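Local coordinates for protein beta-xylosidase (Uncultured organism, PDB 4MLG) that probably hydrolyses short beta-1,4-xylo-oligosaccharides from their non-reducing ends, releasing xylose, as a beta-propeller glycosidase of family 43, at residues A14-H19 with F287-V292; I76-R81 with E126-G131. All coordinates share one frame; numbering follows the deposited sequence.

In the fold
Both contacts belong to the beta-propeller of a family 43 glycoside hydrolase, but they lie at different depths. Contact 1, its centre about 10 Å from the centre of the chain, joins 14-19 of the first sheet to strand 283-290 of the last, bringing together near the calcium ion parts of the chain 268 residues apart. Strand 5-6, paired with 302-308, completes that last sheet and ties the two ends of the chain into one ring. Along the chain contact 2 is nested inside the long loop that contact 1 closes. It joins the loops leading into and out of sheet 81-91 to 123-124, against the second subunit, its centre about 19 Å from the chain centre. The centres of contact 1 and contact 2 are about 25 Å apart.

Contact 1 (A14-H19 with F287-V292); sequences ADPAAH and FHHDCV
Phe287 meets Ala18 through its ring and Pro16 through its CB. Ala18 CB stands over one ring face as a CH-pi contact, 3.9 Å from the centroid and displaced toward the rim, where it comes 3.6 Å from Phe287 CD2. With CG anti to its own carbonyl carbon (chi1 -67°), the Phe287 ring lies beneath this methyl, while CB packs at 3.9 Å against Pro16 CG. At His288 the backbone takes over: Pro16 CG rests 3.6 Å from His288 N, and the imidazole turns its ND1 back to Leu286 O. His289 supplies the polar link. Its ND1 accepts a nearly straight hydrogen bond from Asp15 N (3.0 Å, 166°), with the donor close to the ring plane, and Ala14 CB approaches the same nitrogen obliquely at 3.5 Å. Asp15 OD1 comes near His289 CE1, the carboxylate tilted 59° from the ring, while Asp15 OD2 bonds to Ser30 OG; the calcium ion is about 6 Å from the Asp15 side chain. With an alanine in place of His289, Asp15 N would probably lose its acceptor and the backbone at Asp15 would be less firmly set. The touching parts run in opposite directions, and Ser276 OG of strand 276-280 bonds to both Pro16 O and Ala18 N; Leu25 and Ile27 of strand 24-32 and Val305 of strand 302-308 pack around Phe287, joining the first and last propeller sheets.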
ATOM      1  N   ALA A  14      -8.431 -22.543  11.726  1.00 57.67           N
ATOM      2  CA  ALA A  14      -9.462 -21.551  12.011  1.00 57.82           C
ATOM      3  C   ALA A  14      -9.962 -20.850  10.755  1.00 56.81           C
ATOM      4  O   ALA A  14      -9.409 -21.031   9.672  1.00 56.84           O
ATOM      5  CB  ALA A  14      -8.945 -20.529  13.003  1.00 58.24           C
ATOM      6  N   ASP A  15     -11.004 -20.038  10.924  1.00 56.70           N
ATOM      7  CA  ASP A  15     -11.615 -19.279   9.832  1.00 56.96           C
ATOM      8  C   ASP A  15     -11.952 -20.155   8.626  1.00 56.75           C
ATOM      9  O   ASP A  15     -11.470 -19.902   7.522  1.00 56.38           O
ATOM     10  CB  ASP A  15     -10.696 -18.132   9.400  1.00 57.45           C
ATOM     11  CG  ASP A  15     -10.141 -17.353  10.576  1.00 59.11           C
ATOM     12  OD1 ASP A  15     -10.892 -17.118  11.546  1.00 60.07           O
ATOM     13  OD2 ASP A  15      -8.950 -16.980  10.532  1.00 58.94           O
ATOM     14  N   PRO A  16     -12.791 -21.185   8.829  1.00 56.33           N
ATOM     15  CA  PRO A  16     -13.034 -22.153   7.756  1.00 55.86           C
ATOM     16  C   PRO A  16     -13.843 -21.558   6.610  1.00 55.11           C
ATOM     17  O   PRO A  16     -14.746 -20.754   6.837  1.00 56.12           O
ATOM     18  CB  PRO A  16     -13.838 -23.248   8.455  1.00 57.50           C
ATOM     19  CG  PRO A  16     -14.561 -22.534   9.534  1.00 57.85           C
ATOM     20  CD  PRO A  16     -13.630 -21.454  10.010  1.00 56.66           C
ATOM     21  N   ALA A  17     -13.504 -21.954   5.389  1.00 54.11           N
ATOM     22  CA  ALA A  17     -14.230 -21.525   4.204  1.00 52.27           C
ATOM     23  C   ALA A  17     -14.555 -22.752   3.368  1.00 53.03           C
ATOM     24  O   ALA A  17     -13.679 -23.311   2.706  1.00 53.61           O
ATOM     25  CB  ALA A  17     -13.403 -20.542   3.403  1.00 50.66           C
ATOM     26  N   ALA A  18     -15.815 -23.173   3.400  1.00 52.33           N
ATOM     27  CA  ALA A  18     -16.215 -24.419   2.756  1.00 52.75           C
ATOM     28  C   ALA A  18     -16.848 -24.213   1.381  1.00 52.53           C
ATOM     29  O   ALA A  18     -17.653 -23.302   1.177  1.00 51.86           O
ATOM     30  CB  ALA A  18     -17.147 -25.204   3.664  1.00 53.74           C
ATOM     31  N   HIS A  19     -16.467 -25.072   0.441  1.00 52.61           N
ATOM     32  CA  HIS A  19     -16.996 -25.036  -0.916  1.00 53.59           C
ATOM     33  C   HIS A  19     -17.213 -26.455  -1.417  1.00 53.87           C
ATOM     34  O   HIS A  19     -16.570 -27.394  -0.944  1.00 53.61           O
ATOM     35  CB  HIS A  19     -16.032 -24.307  -1.853  1.00 54.16           C
ATOM     36  CG  HIS A  19     -15.891 -22.846  -1.562  1.00 53.98           C
ATOM     37  ND1 HIS A  19     -16.520 -21.875  -2.310  1.00 55.42           N
ATOM     38  CD2 HIS A  19     -15.190 -22.191  -0.608  1.00 52.94           C
ATOM     39  CE1 HIS A  19     -16.215 -20.684  -1.827  1.00 55.19           C
ATOM     40  NE2 HIS A  19     -15.409 -20.848  -0.794  1.00 53.97           N
ATOM     41  N   PHE A 287     -19.885 -24.222   9.219  1.00 59.41           N
ATOM     42  CA  PHE A 287     -18.504 -24.457   9.617  1.00 58.28           C
ATOM     43  C   PHE A 287     -18.005 -23.258  10.412  1.00 57.29           C
ATOM     44  O   PHE A 287     -18.188 -22.119   9.996  1.00 57.25           O
ATOM     45  CB  PHE A 287     -17.615 -24.678   8.392  1.00 57.83           C
ATOM     46  CG  PHE A 287     -17.922 -25.941   7.637  1.00 57.89           C
ATOM     47  CD1 PHE A 287     -17.203 -27.099   7.879  1.00 57.39           C
ATOM     48  CD2 PHE A 287     -18.925 -25.968   6.683  1.00 59.12           C
ATOM     49  CE1 PHE A 287     -17.480 -28.261   7.186  1.00 58.50           C
ATOM     50  CE2 PHE A 287     -19.207 -27.128   5.988  1.00 60.25           C
ATOM     51  CZ  PHE A 287     -18.484 -28.275   6.242  1.00 59.90           C
ATOM     52  N   HIS A 288     -17.384 -23.519  11.558  1.00 56.68           N
ATOM     53  CA  HIS A 288     -16.861 -22.453  12.409  1.00 55.31           C
ATOM     54  C   HIS A 288     -15.751 -22.984  13.310  1.00 54.37           C
ATOM     55  O   HIS A 288     -15.173 -24.032  13.027  1.00 53.26           O
ATOM     56  CB  HIS A 288     -17.982 -21.821  13.240  1.00 55.71           C
ATOM     57  CG  HIS A 288     -18.736 -22.798  14.090  1.00 57.11           C
ATOM     58  ND1 HIS A 288     -19.583 -23.747  13.560  1.00 57.97           N
ATOM     59  CD2 HIS A 288     -18.780 -22.962  15.433  1.00 57.36           C
ATOM     60  CE1 HIS A 288     -20.110 -24.460  14.540  1.00 58.66           C
ATOM     61  NE2 HIS A 288     -19.640 -24.002  15.686  1.00 58.60           N
ATOM     62  N   HIS A 289     -15.449 -22.264  14.388  1.00 55.54           N
ATOM     63  CA  HIS A 289     -14.416 -22.707  15.321  1.00 58.56           C
ATOM     64  C   HIS A 289     -14.625 -22.212  16.751  1.00 60.94           C
ATOM     65  O   HIS A 289     -15.334 -21.234  16.985  1.00 61.90           O
ATOM     66  CB  HIS A 289     -13.021 -22.297  14.828  1.00 57.97           C
ATOM     67  CG  HIS A 289     -12.805 -20.815  14.759  1.00 56.49           C
ATOM     68  ND1 HIS A 289     -12.359 -20.183  13.618  1.00 55.14           N
ATOM     69  CD2 HIS A 289     -12.960 -19.842  15.689  1.00 56.07           C
ATOM     70  CE1 HIS A 289     -12.254 -18.887  13.846  1.00 54.35           C
ATOM     71  NE2 HIS A 289     -12.615 -18.652  15.094  1.00 54.70           N
ATOM     72  N   ASP A 290     -13.998 -22.901  17.700  1.00 62.74           N
ATOM     73  CA  ASP A 290     -13.890 -22.415  19.071  1.00 63.74           C
ATOM     74  C   ASP A 290     -12.575 -22.881  19.695  1.00 63.92           C
ATOM     75  O   ASP A 290     -11.837 -23.658  19.091  1.00 63.84           O
ATOM     76  CB  ASP A 290     -15.096 -22.831  19.924  1.00 65.13           C
ATOM     77  CG  ASP A 290     -15.350 -24.327  19.907  1.00 66.86           C
ATOM     78  OD1 ASP A 290     -14.417 -25.107  19.626  1.00 66.94           O
ATOM     79  OD2 ASP A 290     -16.499 -24.726  20.190  1.00 68.20           O
ATOM     80  N   CYS A 291     -12.287 -22.409  20.902  1.00 63.76           N
ATOM     81  CA  CYS A 291     -11.006 -22.701  21.532  1.00 63.48           C
ATOM     82  C   CYS A 291     -11.134 -23.696  22.682  1.00 64.18           C
ATOM     83  O   CYS A 291     -10.462 -23.567  23.707  1.00 64.85           O
ATOM     84  CB  CYS A 291     -10.349 -21.406  22.011  1.00 63.05           C
ATOM     85  SG  CYS A 291     -10.205 -20.151  20.716  1.00 58.50           S
ATOM     86  N   VAL A 292     -11.996 -24.693  22.500  1.00 63.52           N
ATOM     87  CA  VAL A 292     -12.182 -25.739  23.503  1.00 63.83           C
ATOM     88  C   VAL A 292     -10.981 -26.695  23.641  1.00 64.49           C
ATOM     89  O   VAL A 292     -10.531 -26.948  24.759  1.00 65.88           O
ATOM     90  CB  VAL A 292     -13.505 -26.523  23.290  1.00 44.91           C
ATOM     91  CG1 VAL A 292     -13.593 -27.702  24.246  1.00 46.21           C
ATOM     92  CG2 VAL A 292     -14.702 -25.600  23.466  1.00 44.15           C
TER

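Contact 2 (I76-R81 with E126-G131); sequences IPWAGR and ENPIKG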
ATOM      1  N   ILE A  76       5.456 -16.498  -1.193  1.00 59.44           N
ATOM      2  CA  ILE A  76       4.867 -15.261  -1.697  1.00 57.10           C
ATOM      3  C   ILE A  76       5.932 -14.171  -1.831  1.00 58.03           C
ATOM      4  O   ILE A  76       6.601 -13.832  -0.856  1.00 58.25           O
ATOM      5  CB  ILE A  76       3.725 -14.773  -0.784  1.00 52.78           C
ATOM      6  CG1 ILE A  76       2.727 -15.903  -0.533  1.00 49.63           C
ATOM      7  CG2 ILE A  76       3.024 -13.571  -1.394  1.00 53.57           C
ATOM      8  CD1 ILE A  76       1.628 -15.542   0.443  1.00 47.43           C
ATOM      9  N   PRO A  77       6.101 -13.631  -3.047  1.00 59.40           N
ATOM     10  CA  PRO A  77       7.153 -12.652  -3.348  1.00 60.44           C
ATOM     11  C   PRO A  77       6.983 -11.316  -2.625  1.00 60.43           C
ATOM     12  O   PRO A  77       7.975 -10.732  -2.186  1.00 61.25           O
ATOM     13  CB  PRO A  77       7.018 -12.450  -4.862  1.00 61.09           C
ATOM     14  CG  PRO A  77       6.332 -13.684  -5.352  1.00 61.50           C
ATOM     15  CD  PRO A  77       5.378 -14.049  -4.259  1.00 59.35           C
ATOM     16  N   TRP A  78       5.748 -10.838  -2.510  1.00 58.70           N
ATOM     17  CA  TRP A  78       5.487  -9.546  -1.882  1.00 58.34           C
ATOM     18  C   TRP A  78       5.206  -9.693  -0.393  1.00 56.55           C
ATOM     19  O   TRP A  78       4.754  -8.751   0.258  1.00 54.82           O
ATOM     20  CB  TRP A  78       4.313  -8.841  -2.566  1.00 59.15           C
ATOM     21  CG  TRP A  78       3.002  -9.572  -2.445  1.00 58.55           C
ATOM     22  CD1 TRP A  78       2.565 -10.604  -3.224  1.00 59.21           C
ATOM     23  CD2 TRP A  78       1.957  -9.314  -1.497  1.00 57.18           C
ATOM     24  NE1 TRP A  78       1.317 -11.009  -2.818  1.00 58.54           N
ATOM     25  CE2 TRP A  78       0.920 -10.234  -1.759  1.00 57.65           C
ATOM     26  CE3 TRP A  78       1.797  -8.399  -0.453  1.00 56.44           C
ATOM     27  CZ2 TRP A  78      -0.258 -10.263  -1.012  1.00 56.81           C
ATOM     28  CZ3 TRP A  78       0.628  -8.430   0.287  1.00 56.27           C
ATOM     29  CH2 TRP A  78      -0.385  -9.355   0.003  1.00 55.97           C
ATOM     30  N   ALA A  79       5.495 -10.875   0.142  1.00 57.43           N
ATOM     31  CA  ALA A  79       5.108 -11.221   1.505  1.00 57.38           C
ATOM     32  C   ALA A  79       5.740 -10.357   2.588  1.00 58.08           C
ATOM     33  O   ALA A  79       6.932 -10.046   2.549  1.00 59.09           O
ATOM     34  CB  ALA A  79       5.390 -12.688   1.781  1.00 56.67           C
ATOM     35  N   GLY A  80       4.912  -9.974   3.553  1.00 56.46           N
ATOM     36  CA  GLY A  80       5.371  -9.333   4.767  1.00 55.09           C
ATOM     37  C   GLY A  80       5.163 -10.296   5.918  1.00 56.13           C
ATOM     38  O   GLY A  80       6.095 -10.982   6.337  1.00 58.89           O
ATOM     39  N   ARG A  81       3.931 -10.365   6.415  1.00 53.58           N
ATOM     40  CA  ARG A  81       3.586 -11.290   7.491  1.00 52.11           C
ATOM     41  C   ARG A  81       2.078 -11.495   7.629  1.00 52.28           C
ATOM     42  O   ARG A  81       1.282 -10.708   7.114  1.00 51.45           O
ATOM     43  CB  ARG A  81       4.168 -10.807   8.824  1.00 50.09           C
ATOM     44  CG  ARG A  81       3.719  -9.415   9.235  1.00 47.52           C
ATOM     45  CD  ARG A  81       4.524  -8.918  10.423  1.00 45.93           C
ATOM     46  NE  ARG A  81       4.138  -7.571  10.829  1.00 44.29           N
ATOM     47  CZ  ARG A  81       3.319  -7.302  11.839  1.00 42.92           C
ATOM     48  NH1 ARG A  81       2.797  -8.291  12.551  1.00 42.12           N
ATOM     49  NH2 ARG A  81       3.025  -6.045  12.143  1.00 42.23           N
ATOM     50  N   GLU A 126       2.953 -12.404  -8.125  1.00 58.71           N
ATOM     51  CA  GLU A 126       4.107 -11.741  -7.528  1.00 58.93           C
ATOM     52  C   GLU A 126       3.737 -10.460  -6.790  1.00 54.56           C
ATOM     53  O   GLU A 126       4.513  -9.957  -5.978  1.00 52.35           O
ATOM     54  CB  GLU A 126       5.172 -11.463  -8.589  1.00 62.96           C
ATOM     55  CG  GLU A 126       5.693 -12.718  -9.264  1.00 67.47           C
ATOM     56  CD  GLU A 126       6.765 -12.423 -10.288  1.00 73.52           C
ATOM     57  OE1 GLU A 126       7.235 -11.267 -10.339  1.00 74.38           O
ATOM     58  OE2 GLU A 126       7.135 -13.347 -11.041  1.00 77.40           O
ATOM     59  N   ASN A 127       2.547  -9.936  -7.069  1.00 53.44           N
ATOM     60  CA  ASN A 127       2.092  -8.702  -6.440  1.00 52.35           C
ATOM     61  C   ASN A 127       0.636  -8.789  -5.998  1.00 54.63           C
ATOM     62  O   ASN A 127      -0.152  -9.530  -6.586  1.00 57.20           O
ATOM     63  CB  ASN A 127       2.290  -7.512  -7.384  1.00 50.58           C
ATOM     64  CG  ASN A 127       3.753  -7.228  -7.666  1.00 49.50           C
ATOM     65  OD1 ASN A 127       4.305  -7.695  -8.661  1.00 49.76           O
ATOM     66  ND2 ASN A 127       4.387  -6.460  -6.787  1.00 48.01           N
ATOM     67  N   PRO A 128       0.272  -8.037  -4.947  1.00 53.87           N
ATOM     68  CA  PRO A 128      -1.116  -8.045  -4.482  1.00 52.75           C
ATOM     69  C   PRO A 128      -2.042  -7.363  -5.481  1.00 52.75           C
ATOM     70  O   PRO A 128      -1.570  -6.642  -6.361  1.00 53.90           O
ATOM     71  CB  PRO A 128      -1.050  -7.229  -3.188  1.00 52.35           C
ATOM     72  CG  PRO A 128       0.129  -6.338  -3.367  1.00 52.48           C
ATOM     73  CD  PRO A 128       1.125  -7.164  -4.122  1.00 53.78           C
ATOM     74  N   ILE A 129      -3.343  -7.597  -5.341  1.00 52.50           N
ATOM     75  CA  ILE A 129      -4.345  -6.978  -6.202  1.00 52.23           C
ATOM     76  C   ILE A 129      -4.290  -5.456  -6.099  1.00 51.55           C
ATOM     77  O   ILE A 129      -4.239  -4.902  -5.002  1.00 51.07           O
ATOM     78  CB  ILE A 129      -5.763  -7.458  -5.836  1.00 53.49           C
ATOM     79  CG1 ILE A 129      -5.873  -8.977  -5.996  1.00 54.91           C
ATOM     80  CG2 ILE A 129      -6.812  -6.756  -6.685  1.00 53.72           C
ATOM     81  CD1 ILE A 129      -7.240  -9.530  -5.635  1.00 55.70           C
ATOM     82  N   LYS A 130      -4.292  -4.787  -7.247  1.00 53.11           N
ATOM     83  CA  LYS A 130      -4.242  -3.331  -7.291  1.00 54.34           C
ATOM     84  C   LYS A 130      -5.454  -2.708  -6.605  1.00 54.64           C
ATOM     85  O   LYS A 130      -6.597  -3.026  -6.936  1.00 55.98           O
ATOM     86  CB  LYS A 130      -4.158  -2.847  -8.740  1.00 55.45           C
ATOM     87  CG  LYS A 130      -2.949  -3.367  -9.496  1.00 56.07           C
ATOM     88  CD  LYS A 130      -3.031  -3.017 -10.971  1.00 56.44           C
ATOM     89  CE  LYS A 130      -1.762  -3.424 -11.700  1.00 56.38           C
ATOM     90  NZ  LYS A 130      -1.465  -4.875 -11.547  1.00 55.99           N
ATOM     91  N   GLY A 131      -5.196  -1.824  -5.646  1.00 53.97           N
ATOM     92  CA  GLY A 131      -6.257  -1.123  -4.948  1.00 53.56           C
ATOM     93  C   GLY A 131      -6.789  -1.875  -3.744  1.00 54.58           C
ATOM     94  O   GLY A 131      -7.573  -1.336  -2.964  1.00 55.41           O
TER
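Trp78 and Pro128 stack as a CH-pi pair: Pro128 CD sits over the indole face, 3.6 Å from the centroid of the five-membered ring and only 17° off its normal. The proline extends along the same face, with Pro128 CB 3.8 Å from Trp78 CZ2, so its ring spans both parts of the indole. At the edge of the indole, Glu126 O lies near the ring plane, 3.4 Å from Trp78 CD1. Beside this stack, Pro77 CG presses on Glu126 CA at 3.7 Å, and the two side chains cross at about a right angle as the glutamate chain leads outward. A type I beta turn from Ile76 to Ala79 places Pro77 and Trp78 at its two central positions, closed by a weak bond from Ala79 N to Ile76 O. From there Trp78 holds CG between its backbone N and carbonyl carbon (chi1 63°), which turns the indole toward Pro128. Phe99 and Leu101 of strand 94-102 also pack on Trp78, and Arg109 touches both Trp78 and Pro128. Lys130 of the second subunit lies against Pro77 and Trp78, extending the packing across the dimer interface. This proline-tryptophan stack bridges the loops that enter and leave the four-stranded antiparallel sheet from 81-91 to 123-124, one blade of the beta-propeller.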